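Local coordinates for envelopment polyprotein (Bovine Schmallenberg virus BH80/Germany/2011, PDB 7A56) that probably drives fusion of the viral and host membranes during entry, as the class II fusion glycoprotein Gc, here in its postfusion form, at residues Asn128-Glu133 with Tyr176-Asp181; Ile389-Asp394 with Glu420-Ser425; Cys393-Lys398 with Ile411-Pro416. One frame throughout, in Å; residues are numbered along the deposited sequence.

Contact 1 (Asn128-Glu133 with Tyr176-Asp181)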
loop_
_atom_site.group_PDB
_atom_site.type_symbol
_atom_site.label_atom_id
_atom_site.label_comp_id
_atom_site.label_asym_id
_atom_site.label_seq_id
_atom_site.Cartn_x
_atom_site.Cartn_y
_atom_site.Cartn_z
ATOM N N ASN A 128 29.709 25.616 -10.360
ATOM C CA ASN A 128 29.711 27.079 -10.424
ATOM C C ASN A 128 30.146 27.622 -9.070
ATOM O O ASN A 128 29.588 27.229 -8.046
ATOM C CB ASN A 128 28.331 27.638 -10.736
ATOM C CG ASN A 128 27.946 27.484 -12.199
ATOM O OD1 ASN A 128 28.658 27.910 -13.091
ATOM N ND2 ASN A 128 26.800 26.912 -12.434
ATOM N N ALA A 129 31.122 28.537 -9.059
ATOM C CA ALA A 129 31.723 29.013 -7.805
ATOM C C ALA A 129 32.002 30.520 -7.856
ATOM O O ALA A 129 32.282 31.093 -8.913
ATOM C CB ALA A 129 33.062 28.283 -7.464
ATOM N N LYS A 130 31.906 31.157 -6.697
ATOM C CA LYS A 130 32.412 32.510 -6.503
ATOM C C LYS A 130 33.274 32.526 -5.248
ATOM O O LYS A 130 33.029 31.756 -4.325
ATOM C CB LYS A 130 31.290 33.534 -6.360
ATOM C CG LYS A 130 30.162 33.322 -7.365
ATOM C CD LYS A 130 29.468 34.636 -7.590
ATOM C CE LYS A 130 28.236 34.506 -8.476
ATOM N NZ LYS A 130 27.511 35.805 -8.392
ATOM N N HIS A 131 34.275 33.417 -5.207
ATOM C CA HIS A 131 35.025 33.542 -3.952
ATOM C C HIS A 131 35.645 34.922 -3.857
ATOM O O HIS A 131 35.831 35.626 -4.864
ATOM C CB HIS A 131 36.124 32.471 -3.801
ATOM C CG HIS A 131 37.313 32.720 -4.668
ATOM N ND1 HIS A 131 37.352 32.352 -5.996
ATOM C CD2 HIS A 131 38.510 33.314 -4.407
ATOM C CE1 HIS A 131 38.518 32.696 -6.516
ATOM N NE2 HIS A 131 39.241 33.280 -5.571
ATOM N N GLU A 132 35.951 35.313 -2.620
ATOM C CA GLU A 132 36.682 36.543 -2.339
ATOM C C GLU A 132 37.653 36.295 -1.188
ATOM O O GLU A 132 37.516 35.342 -0.419
ATOM C CB GLU A 132 35.761 37.695 -1.934
ATOM C CG GLU A 132 34.488 37.801 -2.711
ATOM C CD GLU A 132 34.499 38.895 -3.745
ATOM O OE1 GLU A 132 33.393 39.210 -4.259
ATOM O OE2 GLU A 132 35.598 39.424 -4.058
ATOM N N GLU A 133 38.606 37.189 -1.032
ATOM C CA GLU A 133 39.397 37.164 0.194
ATOM C C GLU A 133 39.551 38.578 0.711
ATOM O O GLU A 133 39.488 39.531 -0.060
ATOM C CB GLU A 133 40.785 36.504 0.021
ATOM C CG GLU A 133 41.773 37.192 -0.820
ATOM C CD GLU A 133 43.106 36.425 -0.844
ATOM O OE1 GLU A 133 43.186 35.435 -1.596
ATOM O OE2 GLU A 133 44.055 36.783 -0.105
ATOM N N TYR A 176 36.574 33.295 1.529
ATOM C CA TYR A 176 35.221 32.712 1.555
ATOM C C TYR A 176 34.640 32.627 0.148
ATOM O O TYR A 176 35.160 33.217 -0.802
ATOM C CB TYR A 176 34.283 33.542 2.475
ATOM C CG TYR A 176 34.113 34.983 2.078
ATOM C CD1 TYR A 176 34.973 35.978 2.570
ATOM C CD2 TYR A 176 33.078 35.373 1.233
ATOM C CE1 TYR A 176 34.805 37.311 2.202
ATOM C CE2 TYR A 176 32.912 36.702 0.858
ATOM C CZ TYR A 176 33.763 37.655 1.345
ATOM O OH TYR A 176 33.554 38.954 0.958
ATOM N N GLY A 177 33.552 31.878 0.018
ATOM C CA GLY A 177 32.820 31.919 -1.223
ATOM C C GLY A 177 31.552 31.089 -1.142
ATOM O O GLY A 177 31.050 30.778 -0.051
ATOM N N SER A 178 31.036 30.760 -2.329
ATOM C CA SER A 178 29.807 29.963 -2.447
ATOM C C SER A 178 29.879 29.127 -3.720
ATOM O O SER A 178 30.673 29.407 -4.633
ATOM C CB SER A 178 28.566 30.858 -2.449
ATOM O OG SER A 178 28.720 31.911 -3.379
ATOM N N CYS A 179 28.985 28.131 -3.822
ATOM C CA CYS A 179 29.065 27.268 -4.987
ATOM C C CYS A 179 27.727 26.558 -5.189
ATOM O O CYS A 179 26.930 26.454 -4.267
ATOM C CB CYS A 179 30.204 26.238 -4.835
ATOM S SG CYS A 179 30.093 25.119 -3.410
ATOM N N GLN A 180 27.528 26.034 -6.400
ATOM C CA GLN A 180 26.361 25.200 -6.722
ATOM C C GLN A 180 26.806 24.200 -7.787
ATOM O O GLN A 180 27.569 24.577 -8.689
ATOM C CB GLN A 180 25.229 26.108 -7.209
ATOM C CG GLN A 180 23.849 25.472 -7.365
ATOM C CD GLN A 180 22.878 26.538 -7.784
ATOM O OE1 GLN A 180 23.017 27.104 -8.861
ATOM N NE2 GLN A 180 21.928 26.870 -6.902
ATOM N N ASP A 181 26.411 22.925 -7.632
ATOM C CA ASP A 181 26.729 21.907 -8.645
ATOM C C ASP A 181 26.161 22.256 -10.014
ATOM O O ASP A 181 25.139 22.950 -10.144
ATOM C CB ASP A 181 26.165 20.542 -8.273
ATOM C CG ASP A 181 26.963 19.834 -7.184
ATOM O OD1 ASP A 181 27.801 20.501 -6.501
ATOM O OD2 ASP A 181 26.696 18.606 -6.984
HETATM O O HOH W 1 24.567 25.405 -10.843
#
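Asn128 and Gln180 sit at one end of this piece of an antiparallel beta ladder between Asn128-Glu133 and Tyr176-Asp181. It lies in the elongated beta region of the class II fusion protein, and the two strands run at 175° to each other. Asn128 forms a hydrogen-bonded pair with Gln180: Gln180 N reaches Asn128 O at 2.9 Å. A water joins their side chains, accepting from Asn128 ND2 and donating to Gln180 OE1 and to Asp181 O. Ala129 faces Cys179 in a non-hydrogen-bonded pair, with 4.4 Å between Ala129 CB and Cys179 CB. Cys179 is tied to Cys299 by a disulfide, and Leu296 packs on Ala129 and Cys179 alike. Lys130 pairs with Ser178, where Lys130 N donates to Ser178 O at 3.0 Å. His131 comes next, opposite Gly177. Its CB passes 3.2 Å from Tyr176 O, while the end of the side chain leads away and the residue packs on Val294. Gly177 and Cys179 also hydrogen-bond through their backbones to Phe152 and Val150 of strand 150-158. Glu132 makes the last pair, with Glu132 N bonded to Tyr176 O at 2.9 Å. Tyr176 CG stands between its own backbone N and carbonyl carbon (chi1 60°), which brings the ring beside Glu132. There Glu132 CB makes an off-centre CH-pi contact, 3.8 Å from Tyr176 CZ.

Contact 2 (Ile389-Asp394 with Glu420-Ser425). With PO4 (phosphate ion), chain J.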
loop_
_atom_site.group_PDB
_atom_site.type_symbol
_atom_site.label_atom_id
_atom_site.label_comp_id
_atom_site.label_asym_id
_atom_site.label_seq_id
_atom_site.Cartn_x
_atom_site.Cartn_y
_atom_site.Cartn_z
ATOM N N ILE A 389 0.810 -16.474 -16.218
ATOM C CA ILE A 389 2.197 -16.514 -16.680
ATOM C C ILE A 389 3.033 -17.133 -15.564
ATOM O O ILE A 389 2.873 -16.781 -14.383
ATOM C CB ILE A 389 2.683 -15.121 -17.154
ATOM C CG1 ILE A 389 4.139 -15.194 -17.654
ATOM C CG2 ILE A 389 2.436 -13.994 -16.127
ATOM C CD1 ILE A 389 4.574 -13.949 -18.464
ATOM N N LYS A 390 3.870 -18.115 -15.922
ATOM C CA LYS A 390 4.762 -18.771 -14.965
ATOM C C LYS A 390 6.197 -18.841 -15.499
ATOM O O LYS A 390 6.436 -18.713 -16.697
ATOM C CB LYS A 390 4.235 -20.172 -14.619
ATOM C CG LYS A 390 2.845 -20.078 -13.913
ATOM C CD LYS A 390 2.407 -21.348 -13.267
ATOM C CE LYS A 390 0.989 -21.165 -12.712
ATOM N NZ LYS A 390 0.816 -19.959 -11.850
ATOM N N SER A 391 7.158 -19.069 -14.602
ATOM C CA SER A 391 8.557 -19.202 -14.989
ATOM C C SER A 391 9.294 -19.994 -13.918
ATOM O O SER A 391 8.823 -20.129 -12.781
ATOM C CB SER A 391 9.229 -17.824 -15.201
ATOM O OG SER A 391 10.651 -17.891 -15.402
ATOM N N ASN A 392 10.451 -20.545 -14.308
ATOM C CA ASN A 392 11.373 -21.051 -13.299
ATOM C C ASN A 392 11.995 -19.904 -12.511
ATOM O O ASN A 392 12.396 -20.090 -11.361
ATOM C CB ASN A 392 12.456 -21.935 -13.927
ATOM C CG ASN A 392 13.260 -21.217 -15.003
ATOM O OD1 ASN A 392 12.723 -20.441 -15.787
ATOM N ND2 ASN A 392 14.550 -21.467 -15.032
ATOM N N CYS A 393 12.038 -18.713 -13.087
ATOM C CA CYS A 393 12.445 -17.544 -12.339
ATOM C C CYS A 393 11.252 -16.938 -11.618
ATOM O O CYS A 393 10.100 -17.337 -11.823
ATOM C CB CYS A 393 13.095 -16.526 -13.273
ATOM S SG CYS A 393 14.457 -17.233 -14.202
ATOM N N ASP A 394 11.544 -15.972 -10.748
ATOM C CA ASP A 394 10.474 -15.177 -10.158
ATOM C C ASP A 394 9.943 -14.176 -11.182
ATOM O O ASP A 394 10.677 -13.711 -12.050
ATOM C CB ASP A 394 10.985 -14.450 -8.925
ATOM C CG ASP A 394 11.228 -15.383 -7.774
ATOM O OD1 ASP A 394 10.310 -16.154 -7.427
ATOM O OD2 ASP A 394 12.330 -15.340 -7.202
ATOM N N GLU A 420 20.679 -21.313 -16.098
ATOM C CA GLU A 420 21.254 -21.446 -17.425
ATOM C C GLU A 420 20.214 -21.494 -18.526
ATOM O O GLU A 420 20.567 -21.290 -19.692
ATOM C CB GLU A 420 22.142 -22.701 -17.517
ATOM C CG GLU A 420 21.585 -23.957 -16.846
ATOM C CD GLU A 420 22.686 -24.956 -16.472
ATOM O OE1 GLU A 420 23.680 -25.089 -17.238
ATOM O OE2 GLU A 420 22.563 -25.596 -15.400
ATOM N N THR A 421 18.957 -21.757 -18.198
ATOM C CA THR A 421 17.868 -21.685 -19.159
ATOM C C THR A 421 16.706 -20.989 -18.473
ATOM O O THR A 421 16.347 -21.344 -17.345
ATOM C CB THR A 421 17.432 -23.072 -19.648
ATOM O OG1 THR A 421 18.567 -23.808 -20.121
ATOM C CG2 THR A 421 16.420 -22.939 -20.771
ATOM N N VAL A 422 16.129 -20.004 -19.141
ATOM C CA VAL A 422 14.904 -19.377 -18.678
ATOM C C VAL A 422 13.740 -20.082 -19.356
ATOM O O VAL A 422 13.713 -20.197 -20.586
ATOM C CB VAL A 422 14.887 -17.875 -18.993
ATOM C CG1 VAL A 422 13.525 -17.320 -18.687
ATOM C CG2 VAL A 422 15.979 -17.144 -18.221
ATOM N N SER A 423 12.810 -20.582 -18.549
ATOM C CA SER A 423 11.545 -21.162 -19.007
ATOM C C SER A 423 10.389 -20.234 -18.666
ATOM O O SER A 423 10.382 -19.621 -17.595
ATOM C CB SER A 423 11.300 -22.520 -18.351
ATOM O OG SER A 423 10.301 -23.218 -19.073
ATOM N N VAL A 424 9.406 -20.140 -19.569
ATOM C CA VAL A 424 8.239 -19.295 -19.361
ATOM C C VAL A 424 7.037 -19.999 -19.978
ATOM O O VAL A 424 7.121 -20.560 -21.078
ATOM C CB VAL A 424 8.391 -17.884 -19.975
ATOM C CG1 VAL A 424 7.062 -17.126 -19.869
ATOM C CG2 VAL A 424 9.547 -17.079 -19.309
ATOM N N SER A 425 5.913 -19.957 -19.270
ATOM C CA SER A 425 4.663 -20.476 -19.805
ATOM C C SER A 425 3.632 -19.364 -19.753
ATOM O O SER A 425 3.621 -18.554 -18.812
ATOM C CB SER A 425 4.197 -21.744 -19.038
ATOM O OG SER A 425 3.583 -21.453 -17.789
HETATM P P PO4 J . 3.155 -20.400 -9.030
HETATM O O1 PO4 J . 3.746 -20.375 -7.646
HETATM O O2 PO4 J . 4.283 -20.451 -10.052
HETATM O O3 PO4 J . 2.288 -19.192 -9.302
HETATM O O4 PO4 J . 2.267 -21.614 -9.165
#
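Lys390 and Ser425 form the regular part of an antiparallel strand pairing that side chains then prolong. The pairing joins strands 385-391 and 422-426 in one four-stranded sheet of the C-terminal beta domain, probably the immunoglobulin-like domain III of class II fusion proteins. Lys390 N donates to Ser425 O, and Ser425 N returns a bond of 2.9 Å to Lys390 O. One residue on, Ser391 lies across from Val424 in a non-hydrogen-bonded pair. The Ser391 hydroxyl is anti to its own backbone N (chi1 172°). From there Ser391 OG donates to Ser423 O at 2.8 Å, nearly in line with the carbonyl. The same OG accepts from Cys393 N at 2.8 Å, which makes an ST turn where the strand ends. Ser423 O also takes a weak bond from Asn392 N. Past this point the Asn392 amide takes over the bonding to the backbone of 420-425. Its OD1 accepts from Ser423 N at 2.8 Å, with that donor 42° out of the amide carbonyl plane. Its ND2 donates to Thr421 O at 2.9 Å. The amide is thus held at both ends, which should fix its rotation. On the inner side, Ile389 CG1 meets Val424 CG1 at 4.1 Å. Lys390 leads the other way, and its NZ bonds O3 of a phosphate ion at 3.0 Å. The ion, probably from the crystallisation liquor, is also hydrogen-bonded to Lys398 and to Gln197 of the second subunit. Inward, Ile389 packs on Ile411 of strand 408-414, while Val422 and Val424 reach Cys363 and Ile361 of strand 356-365. Strand 429-433 bonds the far edge of 422-426 through Thr433 and Ala431.

Contact 3 (Cys393-Lys398 with Ile411-Pro416). With PO4 (phosphate ion), chain J.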
loop_
_atom_site.group_PDB
_atom_site.type_symbol
_atom_site.label_atom_id
_atom_site.label_comp_id
_atom_site.label_asym_id
_atom_site.label_seq_id
_atom_site.Cartn_x
_atom_site.Cartn_y
_atom_site.Cartn_z
ATOM N N CYS A 393 12.038 -18.713 -13.087
ATOM C CA CYS A 393 12.445 -17.544 -12.339
ATOM C C CYS A 393 11.252 -16.938 -11.618
ATOM O O CYS A 393 10.100 -17.337 -11.823
ATOM C CB CYS A 393 13.095 -16.526 -13.273
ATOM S SG CYS A 393 14.457 -17.233 -14.202
ATOM N N ASP A 394 11.544 -15.972 -10.748
ATOM C CA ASP A 394 10.474 -15.177 -10.158
ATOM C C ASP A 394 9.943 -14.176 -11.182
ATOM O O ASP A 394 10.677 -13.711 -12.050
ATOM C CB ASP A 394 10.985 -14.450 -8.925
ATOM C CG ASP A 394 11.228 -15.383 -7.774
ATOM O OD1 ASP A 394 10.310 -16.154 -7.427
ATOM O OD2 ASP A 394 12.330 -15.340 -7.202
ATOM N N THR A 395 8.650 -13.852 -11.088
ATOM C CA THR A 395 7.995 -12.959 -12.046
ATOM C C THR A 395 7.475 -11.728 -11.317
ATOM O O THR A 395 7.354 -11.706 -10.098
ATOM C CB THR A 395 6.832 -13.645 -12.795
ATOM O OG1 THR A 395 5.802 -13.981 -11.861
ATOM C CG2 THR A 395 7.300 -14.925 -13.423
ATOM N N TYR A 396 7.154 -10.700 -12.082
ATOM C CA TYR A 396 6.632 -9.457 -11.531
ATOM C C TYR A 396 5.184 -9.226 -11.953
ATOM O O TYR A 396 4.605 -8.175 -11.648
ATOM C CB TYR A 396 7.528 -8.276 -11.947
ATOM C CG TYR A 396 8.833 -8.213 -11.154
ATOM C CD1 TYR A 396 9.965 -8.948 -11.556
ATOM C CD2 TYR A 396 8.960 -7.392 -10.032
ATOM C CE1 TYR A 396 11.132 -8.896 -10.852
ATOM C CE2 TYR A 396 10.156 -7.313 -9.331
ATOM C CZ TYR A 396 11.236 -8.069 -9.746
ATOM O OH TYR A 396 12.414 -8.041 -9.076
ATOM N N ILE A 397 4.586 -10.218 -12.602
ATOM C CA ILE A 397 3.154 -10.297 -12.864
ATOM C C ILE A 397 2.774 -11.757 -12.712
ATOM O O ILE A 397 3.580 -12.658 -12.997
ATOM C CB ILE A 397 2.721 -9.806 -14.278
ATOM C CG1 ILE A 397 3.477 -10.595 -15.374
ATOM C CG2 ILE A 397 2.883 -8.263 -14.360
ATOM C CD1 ILE A 397 3.113 -10.233 -16.787
ATOM N N LYS A 398 1.506 -11.994 -12.323
ATOM C CA LYS A 398 0.979 -13.367 -12.279
ATOM C C LYS A 398 0.063 -13.690 -13.450
ATOM O O LYS A 398 -0.043 -14.854 -13.827
ATOM C CB LYS A 398 0.208 -13.621 -10.961
ATOM C CG LYS A 398 1.012 -13.399 -9.684
ATOM C CD LYS A 398 2.209 -14.377 -9.641
ATOM C CE LYS A 398 1.788 -15.869 -9.656
ATOM N NZ LYS A 398 3.005 -16.791 -9.550
ATOM N N ILE A 411 8.512 -8.908 -20.319
ATOM C CA ILE A 411 8.366 -9.196 -18.894
ATOM C C ILE A 411 9.729 -9.085 -18.231
ATOM O O ILE A 411 10.770 -9.217 -18.876
ATOM C CB ILE A 411 7.801 -10.604 -18.609
ATOM C CG1 ILE A 411 8.759 -11.702 -19.060
ATOM C CG2 ILE A 411 6.387 -10.754 -19.171
ATOM C CD1 ILE A 411 8.126 -13.088 -18.967
ATOM N N LYS A 412 9.711 -8.865 -16.919
ATOM C CA LYS A 412 10.935 -8.833 -16.129
ATOM C C LYS A 412 10.933 -10.019 -15.173
ATOM O O LYS A 412 9.883 -10.378 -14.624
ATOM C CB LYS A 412 11.058 -7.505 -15.382
ATOM C CG LYS A 412 12.160 -7.450 -14.357
ATOM C CD LYS A 412 12.266 -6.058 -13.736
ATOM C CE LYS A 412 11.129 -5.734 -12.752
ATOM N NZ LYS A 412 11.470 -4.574 -11.829
ATOM N N LEU A 413 12.087 -10.672 -15.054
ATOM C CA LEU A 413 12.272 -11.865 -14.237
ATOM C C LEU A 413 13.391 -11.663 -13.228
ATOM O O LEU A 413 14.347 -10.917 -13.453
ATOM C CB LEU A 413 12.604 -13.095 -15.090
ATOM C CG LEU A 413 11.574 -13.460 -16.165
ATOM C CD1 LEU A 413 12.103 -14.662 -16.938
ATOM C CD2 LEU A 413 10.174 -13.705 -15.592
ATOM N N ASN A 414 13.268 -12.355 -12.123
ATOM C CA ASN A 414 14.305 -12.384 -11.108
ATOM C C ASN A 414 14.794 -13.820 -11.080
ATOM O O ASN A 414 14.128 -14.682 -10.503
ATOM C CB ASN A 414 13.761 -11.936 -9.757
ATOM C CG ASN A 414 14.730 -12.182 -8.624
ATOM O OD1 ASN A 414 14.507 -13.047 -7.758
ATOM N ND2 ASN A 414 15.806 -11.411 -8.604
ATOM N N CYS A 415 15.948 -14.083 -11.742
ATOM C CA CYS A 415 16.515 -15.419 -11.879
ATOM C C CYS A 415 17.739 -15.581 -10.981
ATOM O O CYS A 415 18.576 -14.674 -10.891
ATOM C CB CYS A 415 16.939 -15.722 -13.324
ATOM S SG CYS A 415 15.691 -15.658 -14.585
ATOM N N PRO A 416 17.879 -16.733 -10.335
ATOM C CA PRO A 416 19.037 -16.954 -9.470
ATOM C C PRO A 416 20.319 -17.015 -10.286
ATOM O O PRO A 416 20.312 -17.328 -11.484
ATOM C CB PRO A 416 18.735 -18.304 -8.802
ATOM C CG PRO A 416 17.313 -18.589 -9.085
ATOM C CD PRO A 416 16.975 -17.891 -10.363
HETATM P P PO4 J . 3.155 -20.400 -9.030
HETATM O O1 PO4 J . 3.746 -20.375 -7.646
HETATM O O2 PO4 J . 4.283 -20.451 -10.052
HETATM O O3 PO4 J . 2.288 -19.192 -9.302
HETATM O O4 PO4 J . 2.267 -21.614 -9.165
HETATM O O HOH W 2 7.171 -10.691 -14.778
#
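Tyr396 lies against Lys412 at the point where Cys393-Lys398 peels away from its neighbour. Its CB starts 4.1 Å from Lys412 O. The ring follows with CG anti to the carbonyl carbon (chi1 -76°), which sets one ring face against the Lys412 side chain. At CD1 the ring edge meets Lys412 O in the ring plane, 3.4 Å away. CE1 passes Lys412 CG and approaches Asn414 CB. Across the ring as a whole, Lys412 CE sits over one face, 3.5 Å from the centroid, a CH-pi contact. Lys412 NZ lies over the same face in a cation-pi contact and is hydrogen-bonded to Gln312 O as well. The tyrosine ends at OH, beside Asn414 CB. Where the backbones are apart, a water bridges them, accepting from Tyr396 N and donating to Lys412 O.

The backbone link itself is a short antiparallel pairing at the edge of a second four-stranded sheet of the C-terminal domain. Asp394 and Asn414 form its hydrogen-bonded pair, and Asn414 N donates to Asp394 O at 2.9 Å. Their side chains lie side by side with flat ends nearly coplanar, and Asp394 OD1 is hydrogen-bonded to Ser114 OG of the second subunit. Next to this pair, a disulfide of 2.0 Å joins Cys393 SG to Cys415 SG, with a chi3 of 97°. It locks the end of the pairing covalently, and Cys393 CB packs on Leu413 CB. On the same side Thr395 CG2 runs alongside Leu413 CD2, with Met373 and Cys375 also against the leucine. Thr395 OG1 donates within its own segment to Ile397 O, 2.8 Å away. Beyond it, the Ile397 and Ile411 side chains cross at about a right angle, CD1 of Ile397 against CG2 of Ile411.

Contact 1 comes first along the chain and stands apart, its centre about 55 Å from that of contact 2 and about 49 Å from that of contact 3. It belongs to the elongated beta region, where no other subunit touches it. Contacts 2 and 3 have centres about 7 Å apart and share Cys393 and Asp394. There the chain leaves strand 385-391 of one sheet and enters 394-395 of the other. Strands 408-414 and 422-426 bring it back to the first sheet. Val422 packs on Leu413, and Ile389 N is probably hydrogen-bonded to Lys398 O, so the sheets face each other as a sandwich. Backbone bonds from Thr395 to the second subunit place this domain at a postfusion trimer interface.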